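Local coordinates for HAT1-interacting factor 1 (Saccharomyces cerevisiae, PDB 4NQ0), which chaperones histones H3 and H4 as a homodimeric component of the nuclear HAT-B acetyltransferase complex, and also binds H2A–H2B dimers, at residues Arg44-Leu49 / Thr65-Ala70; Asn205-Leu210 / Ile240-Ile245. All coordinates share one frame; numbering follows the deposited sequence.

Contact 1 (Arg44-Leu49 / Thr65-Ala70)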
ATOM      1  N   ARG A  44      20.407  -6.663   0.157  1.00 33.19           N
ATOM      2  CA  ARG A  44      20.877  -5.802   1.228  1.00 32.69           C
ATOM      3  C   ARG A  44      19.940  -5.868   2.437  1.00 31.37           C
ATOM      4  O   ARG A  44      20.392  -5.927   3.586  1.00 31.14           O
ATOM      5  CB  ARG A  44      20.947  -4.364   0.728  1.00 33.32           C
ATOM      6  CG  ARG A  44      21.817  -3.488   1.557  1.00 34.05           C
ATOM      7  CD  ARG A  44      23.214  -3.494   1.002  1.00 36.42           C
ATOM      8  NE  ARG A  44      24.152  -2.968   1.974  1.00 37.29           N
ATOM      9  CZ  ARG A  44      25.454  -2.854   1.766  1.00 38.61           C
ATOM     10  NH1 ARG A  44      25.988  -3.213   0.602  1.00 40.90           N
ATOM     11  NH2 ARG A  44      26.226  -2.368   2.727  1.00 38.25           N
ATOM     12  N   CYS A  45      18.637  -5.828   2.165  1.00 30.49           N
ATOM     13  CA  CYS A  45      17.613  -5.913   3.214  1.00 29.75           C
ATOM     14  C   CYS A  45      17.619  -7.297   3.832  1.00 29.42           C
ATOM     15  O   CYS A  45      17.622  -7.434   5.043  1.00 27.93           O
ATOM     16  CB  CYS A  45      16.210  -5.625   2.651  1.00 29.38           C
ATOM     17  SG  CYS A  45      15.953  -3.916   2.123  1.00 30.89           S
ATOM     18  N   GLN A  46      17.613  -8.322   2.980  1.00 30.28           N
ATOM     19  CA  GLN A  46      17.586  -9.707   3.444  1.00 31.00           C
ATOM     20  C   GLN A  46      18.751 -10.025   4.392  1.00 31.37           C
ATOM     21  O   GLN A  46      18.545 -10.553   5.478  1.00 30.87           O
ATOM     22  CB  GLN A  46      17.604 -10.669   2.251  1.00 31.78           C
ATOM     23  CG  GLN A  46      17.727 -12.136   2.626  1.00 32.41           C
ATOM     24  CD  GLN A  46      19.100 -12.697   2.316  1.00 35.74           C
ATOM     25  OE1 GLN A  46      19.628 -12.477   1.221  1.00 35.32           O
ATOM     26  NE2 GLN A  46      19.687 -13.438   3.272  1.00 36.17           N
ATOM     27  N   GLN A  47      19.967  -9.691   3.973  1.00 31.95           N
ATOM     28  CA  GLN A  47      21.156  -9.994   4.771  1.00 32.19           C
ATOM     29  C   GLN A  47      21.186  -9.177   6.057  1.00 31.48           C
ATOM     30  O   GLN A  47      21.609  -9.667   7.092  1.00 31.50           O
ATOM     31  CB  GLN A  47      22.424  -9.746   3.962  1.00 33.11           C
ATOM     32  CG  GLN A  47      22.565 -10.672   2.760  1.00 35.49           C
ATOM     33  CD  GLN A  47      23.607 -10.188   1.794  1.00 39.67           C
ATOM     34  OE1 GLN A  47      24.484  -9.404   2.157  1.00 43.03           O
ATOM     35  NE2 GLN A  47      23.520 -10.636   0.552  1.00 41.89           N
ATOM     36  N   THR A  48      20.738  -7.929   6.001  1.00 31.09           N
ATOM     37  CA  THR A  48      20.643  -7.126   7.217  1.00 30.70           C
ATOM     38  C   THR A  48      19.632  -7.778   8.164  1.00 30.14           C
ATOM     39  O   THR A  48      19.927  -7.949   9.345  1.00 29.49           O
ATOM     40  CB  THR A  48      20.267  -5.650   6.922  1.00 30.97           C
ATOM     41  OG1 THR A  48      21.201  -5.100   5.982  1.00 31.96           O
ATOM     42  CG2 THR A  48      20.288  -4.814   8.200  1.00 30.03           C
ATOM     43  N   LEU A  49      18.469  -8.181   7.638  1.00 29.60           N
ATOM     44  CA  LEU A  49      17.432  -8.782   8.478  1.00 29.50           C
ATOM     45  C   LEU A  49      17.919 -10.107   9.107  1.00 30.29           C
ATOM     46  O   LEU A  49      17.647 -10.352  10.271  1.00 29.14           O
ATOM     47  CB  LEU A  49      16.095  -8.966   7.724  1.00 29.02           C
ATOM     48  CG  LEU A  49      15.233  -7.702   7.521  1.00 28.51           C
ATOM     49  CD1 LEU A  49      14.119  -7.902   6.513  1.00 27.18           C
ATOM     50  CD2 LEU A  49      14.655  -7.181   8.836  1.00 26.95           C
ATOM     51  N   THR A  65       9.689  -2.802   3.739  1.00 28.11           N
ATOM     52  CA  THR A  65       9.042  -2.106   2.611  1.00 28.40           C
ATOM     53  C   THR A  65       9.949  -1.983   1.388  1.00 28.65           C
ATOM     54  O   THR A  65       9.511  -2.220   0.254  1.00 28.57           O
ATOM     55  CB  THR A  65       8.491  -0.732   3.020  1.00 28.67           C
ATOM     56  OG1 THR A  65       9.569   0.142   3.381  1.00 29.88           O
ATOM     57  CG2 THR A  65       7.539  -0.887   4.201  1.00 27.29           C
ATOM     58  N   ILE A  66      11.216  -1.653   1.613  1.00 28.98           N
ATOM     59  CA  ILE A  66      12.208  -1.655   0.533  1.00 29.56           C
ATOM     60  C   ILE A  66      12.378  -3.061  -0.047  1.00 29.53           C
ATOM     61  O   ILE A  66      12.371  -3.238  -1.271  1.00 29.74           O
ATOM     62  CB  ILE A  66      13.570  -1.095   1.011  1.00 30.29           C
ATOM     63  CG1 ILE A  66      13.422   0.386   1.386  1.00 30.62           C
ATOM     64  CG2 ILE A  66      14.630  -1.250  -0.072  1.00 30.92           C
ATOM     65  CD1 ILE A  66      14.527   0.902   2.245  1.00 31.46           C
ATOM     66  N   PHE A  67      12.497  -4.062   0.831  1.00 29.55           N
ATOM     67  CA  PHE A  67      12.633  -5.462   0.413  1.00 29.80           C
ATOM     68  C   PHE A  67      11.439  -5.840  -0.478  1.00 30.41           C
ATOM     69  O   PHE A  67      11.610  -6.429  -1.550  1.00 31.09           O
ATOM     70  CB  PHE A  67      12.699  -6.362   1.663  1.00 29.42           C
ATOM     71  CG  PHE A  67      13.250  -7.773   1.445  1.00 28.75           C
ATOM     72  CD1 PHE A  67      13.431  -8.336   0.180  1.00 29.24           C
ATOM     73  CD2 PHE A  67      13.530  -8.561   2.554  1.00 26.86           C
ATOM     74  CE1 PHE A  67      13.907  -9.640   0.049  1.00 28.77           C
ATOM     75  CE2 PHE A  67      14.008  -9.859   2.427  1.00 27.78           C
ATOM     76  CZ  PHE A  67      14.198 -10.395   1.176  1.00 28.81           C
ATOM     77  N   ALA A  68      10.234  -5.481  -0.044  1.00 30.58           N
ATOM     78  CA  ALA A  68       9.023  -5.814  -0.788  1.00 31.20           C
ATOM     79  C   ALA A  68       9.006  -5.145  -2.163  1.00 32.39           C
ATOM     80  O   ALA A  68       8.736  -5.796  -3.165  1.00 32.36           O
ATOM     81  CB  ALA A  68       7.792  -5.422   0.003  1.00 30.62           C
ATOM     82  N   GLN A  69       9.292  -3.851  -2.208  1.00 33.68           N
ATOM     83  CA  GLN A  69       9.388  -3.149  -3.487  1.00 35.24           C
ATOM     84  C   GLN A  69      10.410  -3.812  -4.393  1.00 36.30           C
ATOM     85  O   GLN A  69      10.124  -4.071  -5.557  1.00 36.60           O
ATOM     86  CB  GLN A  69       9.789  -1.697  -3.289  1.00 35.87           C
ATOM     87  CG  GLN A  69       8.750  -0.847  -2.591  1.00 37.15           C
ATOM     88  CD  GLN A  69       8.525   0.480  -3.291  1.00 40.24           C
ATOM     89  OE1 GLN A  69       8.660   1.541  -2.686  1.00 42.93           O
ATOM     90  NE2 GLN A  69       8.182   0.423  -4.576  1.00 41.77           N
ATOM     91  N   ALA A  70      11.589  -4.106  -3.842  1.00 36.97           N
ATOM     92  CA  ALA A  70      12.679  -4.678  -4.627  1.00 37.88           C
ATOM     93  C   ALA A  70      12.235  -5.959  -5.305  1.00 38.86           C
ATOM     94  O   ALA A  70      12.406  -6.124  -6.516  1.00 39.55           O
ATOM     95  CB  ALA A  70      13.896  -4.939  -3.752  1.00 37.75           C
TER
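Phe67 lays its ring against Gln46 (backbone N, CA and CB), Cys45 CB and the CD1 methyl of Leu49, where helices 38-51 and 61-77 of this all-helical TPR protein pack together, running roughly antiparallel at 141°. Over one face of the ring lies the backbone N of Gln46. The far end of the ring meets the first methylene of the same residue, where Phe67 CZ lies 3.6 Å from Gln46 CB. At the ring's edge, near its plane, Leu49 brings a single methyl, CD1, to 4.1 Å from Phe67 CD2. Cys45 fills the space nearer the backbone: its CB lies 3.7 Å from Phe67 CB, and Cys45 SG lies 3.7 Å from Ile66 CG2. A small, apolar residue suits this point, for the CA atoms of Cys45 and Phe67, the closest pair, are 5.7 Å apart.

The ring gets there because Phe67 CG stands anti to its own backbone N (chi1 -162°). Ala42 also touches Phe67, while Ala29 of helix 14-34 packs on Cys45. Gln46 suits a border position, since its methylene serves the aromatic ring and its bent chain carries the amide away to a hydrogen bond with Asp50 OD2. At the same residue the ring also meets the backbone, with Phe67 CE2 3.7 Å from Gln46 CA.

Contact 2 (Asn205-Leu210 / Ile240-Ile245)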
ATOM      1  N   ASN A 205       5.544 -13.174  -1.801  1.00 33.95           N
ATOM      2  CA  ASN A 205       6.642 -12.791  -0.902  1.00 32.66           C
ATOM      3  C   ASN A 205       6.610 -11.312  -0.533  1.00 31.22           C
ATOM      4  O   ASN A 205       6.702 -10.957   0.639  1.00 29.97           O
ATOM      5  CB  ASN A 205       7.990 -13.149  -1.532  1.00 33.23           C
ATOM      6  CG  ASN A 205       8.170 -14.658  -1.725  1.00 34.19           C
ATOM      7  OD1 ASN A 205       7.375 -15.462  -1.234  1.00 33.34           O
ATOM      8  ND2 ASN A 205       9.209 -15.039  -2.444  1.00 33.21           N
ATOM      9  N   ALA A 206       6.473 -10.456  -1.538  1.00 30.72           N
ATOM     10  CA  ALA A 206       6.420  -9.003  -1.313  1.00 29.79           C
ATOM     11  C   ALA A 206       5.262  -8.625  -0.373  1.00 29.20           C
ATOM     12  O   ALA A 206       5.423  -7.821   0.559  1.00 28.23           O
ATOM     13  CB  ALA A 206       6.291  -8.288  -2.628  1.00 29.60           C
ATOM     14  N   LEU A 207       4.101  -9.233  -0.618  1.00 29.47           N
ATOM     15  CA  LEU A 207       2.909  -9.015   0.218  1.00 29.45           C
ATOM     16  C   LEU A 207       3.125  -9.430   1.673  1.00 29.14           C
ATOM     17  O   LEU A 207       2.689  -8.734   2.581  1.00 29.67           O
ATOM     18  CB  LEU A 207       1.706  -9.777  -0.357  1.00 29.78           C
ATOM     19  CG  LEU A 207       1.072  -9.148  -1.588  1.00 29.85           C
ATOM     20  CD1 LEU A 207      -0.078 -10.027  -2.097  1.00 30.15           C
ATOM     21  CD2 LEU A 207       0.596  -7.719  -1.252  1.00 29.35           C
ATOM     22  N   ASP A 208       3.801 -10.560   1.889  1.00 29.22           N
ATOM     23  CA  ASP A 208       4.093 -11.035   3.241  1.00 28.95           C
ATOM     24  C   ASP A 208       5.061 -10.084   3.949  1.00 27.84           C
ATOM     25  O   ASP A 208       4.924  -9.818   5.146  1.00 27.05           O
ATOM     26  CB  ASP A 208       4.681 -12.444   3.207  1.00 29.74           C
ATOM     27  CG  ASP A 208       4.770 -13.066   4.579  1.00 31.00           C
ATOM     28  OD1 ASP A 208       3.716 -13.214   5.232  1.00 32.76           O
ATOM     29  OD2 ASP A 208       5.891 -13.404   5.015  1.00 32.23           O
ATOM     30  N   LEU A 209       6.033  -9.569   3.201  1.00 27.04           N
ATOM     31  CA  LEU A 209       6.965  -8.581   3.738  1.00 26.24           C
ATOM     32  C   LEU A 209       6.245  -7.297   4.125  1.00 25.97           C
ATOM     33  O   LEU A 209       6.570  -6.687   5.138  1.00 26.07           O
ATOM     34  CB  LEU A 209       8.091  -8.284   2.743  1.00 26.25           C
ATOM     35  CG  LEU A 209       9.167  -9.379   2.666  1.00 25.54           C
ATOM     36  CD1 LEU A 209       9.891  -9.328   1.347  1.00 23.16           C
ATOM     37  CD2 LEU A 209      10.137  -9.233   3.843  1.00 23.02           C
ATOM     38  N   LEU A 210       5.270  -6.887   3.320  1.00 26.26           N
ATOM     39  CA  LEU A 210       4.460  -5.713   3.655  1.00 26.18           C
ATOM     40  C   LEU A 210       3.537  -5.968   4.854  1.00 26.75           C
ATOM     41  O   LEU A 210       3.336  -5.059   5.678  1.00 26.26           O
ATOM     42  CB  LEU A 210       3.675  -5.222   2.440  1.00 26.10           C
ATOM     43  CG  LEU A 210       4.519  -4.610   1.333  1.00 26.56           C
ATOM     44  CD1 LEU A 210       3.734  -4.494   0.024  1.00 28.53           C
ATOM     45  CD2 LEU A 210       5.060  -3.239   1.765  1.00 28.70           C
ATOM     46  N   ILE A 240      -1.418   1.050  -0.247  1.00 26.01           N
ATOM     47  CA  ILE A 240      -1.332   1.357  -1.679  1.00 26.41           C
ATOM     48  C   ILE A 240      -0.368   0.396  -2.378  1.00 26.94           C
ATOM     49  O   ILE A 240      -0.685  -0.147  -3.440  1.00 27.84           O
ATOM     50  CB  ILE A 240      -0.887   2.823  -1.968  1.00 26.96           C
ATOM     51  CG1 ILE A 240      -1.924   3.849  -1.472  1.00 26.46           C
ATOM     52  CG2 ILE A 240      -0.637   3.023  -3.466  1.00 27.49           C
ATOM     53  CD1 ILE A 240      -3.303   3.772  -2.153  1.00 28.13           C
ATOM     54  N   LEU A 241       0.801   0.176  -1.794  1.00 27.27           N
ATOM     55  CA  LEU A 241       1.778  -0.752  -2.377  1.00 27.91           C
ATOM     56  C   LEU A 241       1.214  -2.171  -2.440  1.00 27.20           C
ATOM     57  O   LEU A 241       1.352  -2.840  -3.449  1.00 26.52           O
ATOM     58  CB  LEU A 241       3.080  -0.778  -1.565  1.00 28.37           C
ATOM     59  CG  LEU A 241       4.415  -0.610  -2.292  1.00 31.69           C
ATOM     60  CD1 LEU A 241       5.563  -0.868  -1.283  1.00 32.62           C
ATOM     61  CD2 LEU A 241       4.576  -1.500  -3.536  1.00 32.50           C
ATOM     62  N   MET A 242       0.599  -2.628  -1.355  1.00 26.82           N
ATOM     63  CA  MET A 242      -0.073  -3.924  -1.353  1.00 27.08           C
ATOM     64  C   MET A 242      -1.081  -4.001  -2.496  1.00 27.13           C
ATOM     65  O   MET A 242      -1.104  -4.969  -3.240  1.00 26.28           O
ATOM     66  CB  MET A 242      -0.785  -4.168  -0.033  1.00 27.38           C
ATOM     67  CG  MET A 242       0.135  -4.526   1.104  1.00 28.80           C
ATOM     68  SD  MET A 242      -0.855  -4.824   2.560  1.00 32.12           S
ATOM     69  CE  MET A 242       0.365  -5.532   3.648  1.00 31.68           C
ATOM     70  N   GLY A 243      -1.873  -2.944  -2.659  1.00 27.52           N
ATOM     71  CA  GLY A 243      -2.846  -2.893  -3.736  1.00 28.28           C
ATOM     72  C   GLY A 243      -2.208  -2.979  -5.107  1.00 29.14           C
ATOM     73  O   GLY A 243      -2.651  -3.760  -5.955  1.00 29.35           O
ATOM     74  N   ASP A 244      -1.160  -2.185  -5.324  1.00 29.72           N
ATOM     75  CA  ASP A 244      -0.454  -2.184  -6.606  1.00 30.54           C
ATOM     76  C   ASP A 244       0.029  -3.584  -6.945  1.00 31.21           C
ATOM     77  O   ASP A 244      -0.178  -4.064  -8.053  1.00 32.10           O
ATOM     78  CB  ASP A 244       0.748  -1.241  -6.579  1.00 30.79           C
ATOM     79  CG  ASP A 244       0.363   0.231  -6.501  1.00 31.12           C
ATOM     80  OD1 ASP A 244       1.271   1.030  -6.194  1.00 31.09           O
ATOM     81  OD2 ASP A 244      -0.812   0.603  -6.758  1.00 30.12           O
ATOM     82  N   ILE A 245       0.661  -4.251  -5.986  1.00 31.63           N
ATOM     83  CA  ILE A 245       1.165  -5.616  -6.209  1.00 32.27           C
ATOM     84  C   ILE A 245       0.027  -6.591  -6.526  1.00 33.01           C
ATOM     85  O   ILE A 245       0.103  -7.372  -7.477  1.00 32.95           O
ATOM     86  CB  ILE A 245       1.943  -6.135  -4.989  1.00 32.06           C
ATOM     87  CG1 ILE A 245       3.233  -5.339  -4.796  1.00 32.16           C
ATOM     88  CG2 ILE A 245       2.273  -7.630  -5.147  1.00 31.88           C
ATOM     89  CD1 ILE A 245       3.914  -5.588  -3.461  1.00 32.52           C
TER
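Segments 205-210 and 240-245 run almost antiparallel, at 167° with their axes 10.0 Å apart at closest, and their CA atoms come nearest at Leu207 and Met242. Between them lies an apolar seam of branched and flexible side chains joining two predicted repeats, TPR 1 and TPR 2.

Leu210 makes the broadest contact, and its branches go to different partners. Leu210 CD1 meets Ile245 CD1 tip to tip at 3.7 Å, whereas Leu210 CD2 touches Leu241 CD1 at 3.9 Å, the two leucines being set nearly perpendicular. Met242 and Leu210 lie alongside, pointing opposite ways. Extended beyond CG (chi2 -178°, chi3 169°), Met242 reaches along to set its CE 3.5 Å from Leu210 CB; an unbranched, pliable chain is well suited to lying against a neighbouring helix in this way.

Ala206 is small enough to let Ile245 approach its helix, and Ile245 CD1 rests 3.7 Å from Ala206 CB. The other branch of Ile245, CG2, passes Leu207 CG at 4.1 Å. Leu207 in turn places CD2 4.0 Å from Met242 CG.

Helix 61-77 covers one flank of the seam, with Ala68 on Leu210 and Gln69 on Leu241. Arg254 of helix 252-266 touches Leu207, while Leu214 and Tyr203 extend the packing along helix 202-218 to Met242 and Ile245.

How the contacts relate
Contacts 1 and 2 are both buried, but contact 2 lies about 6 Å from the centre of the chain and contact 1 about 16 Å, measured between centres. They share no helix; helices 61-77 and 202-218, one from each, follow each other in the chain and pack directly. Ala68 CB meets Ala206 O at 3.4 Å, and Phe67 CD2 meets Leu209 CD2 at 3.7 Å, so the two pairs of helices are in direct contact through these two. Their chemistry differs: contact 1 centres on an aromatic ring and a thiol, with leucine, isoleucine and a glutamine methylene around them, whereas contact 2 buries more surface (326 against 210 Å²) using aliphatic side chains and methionine.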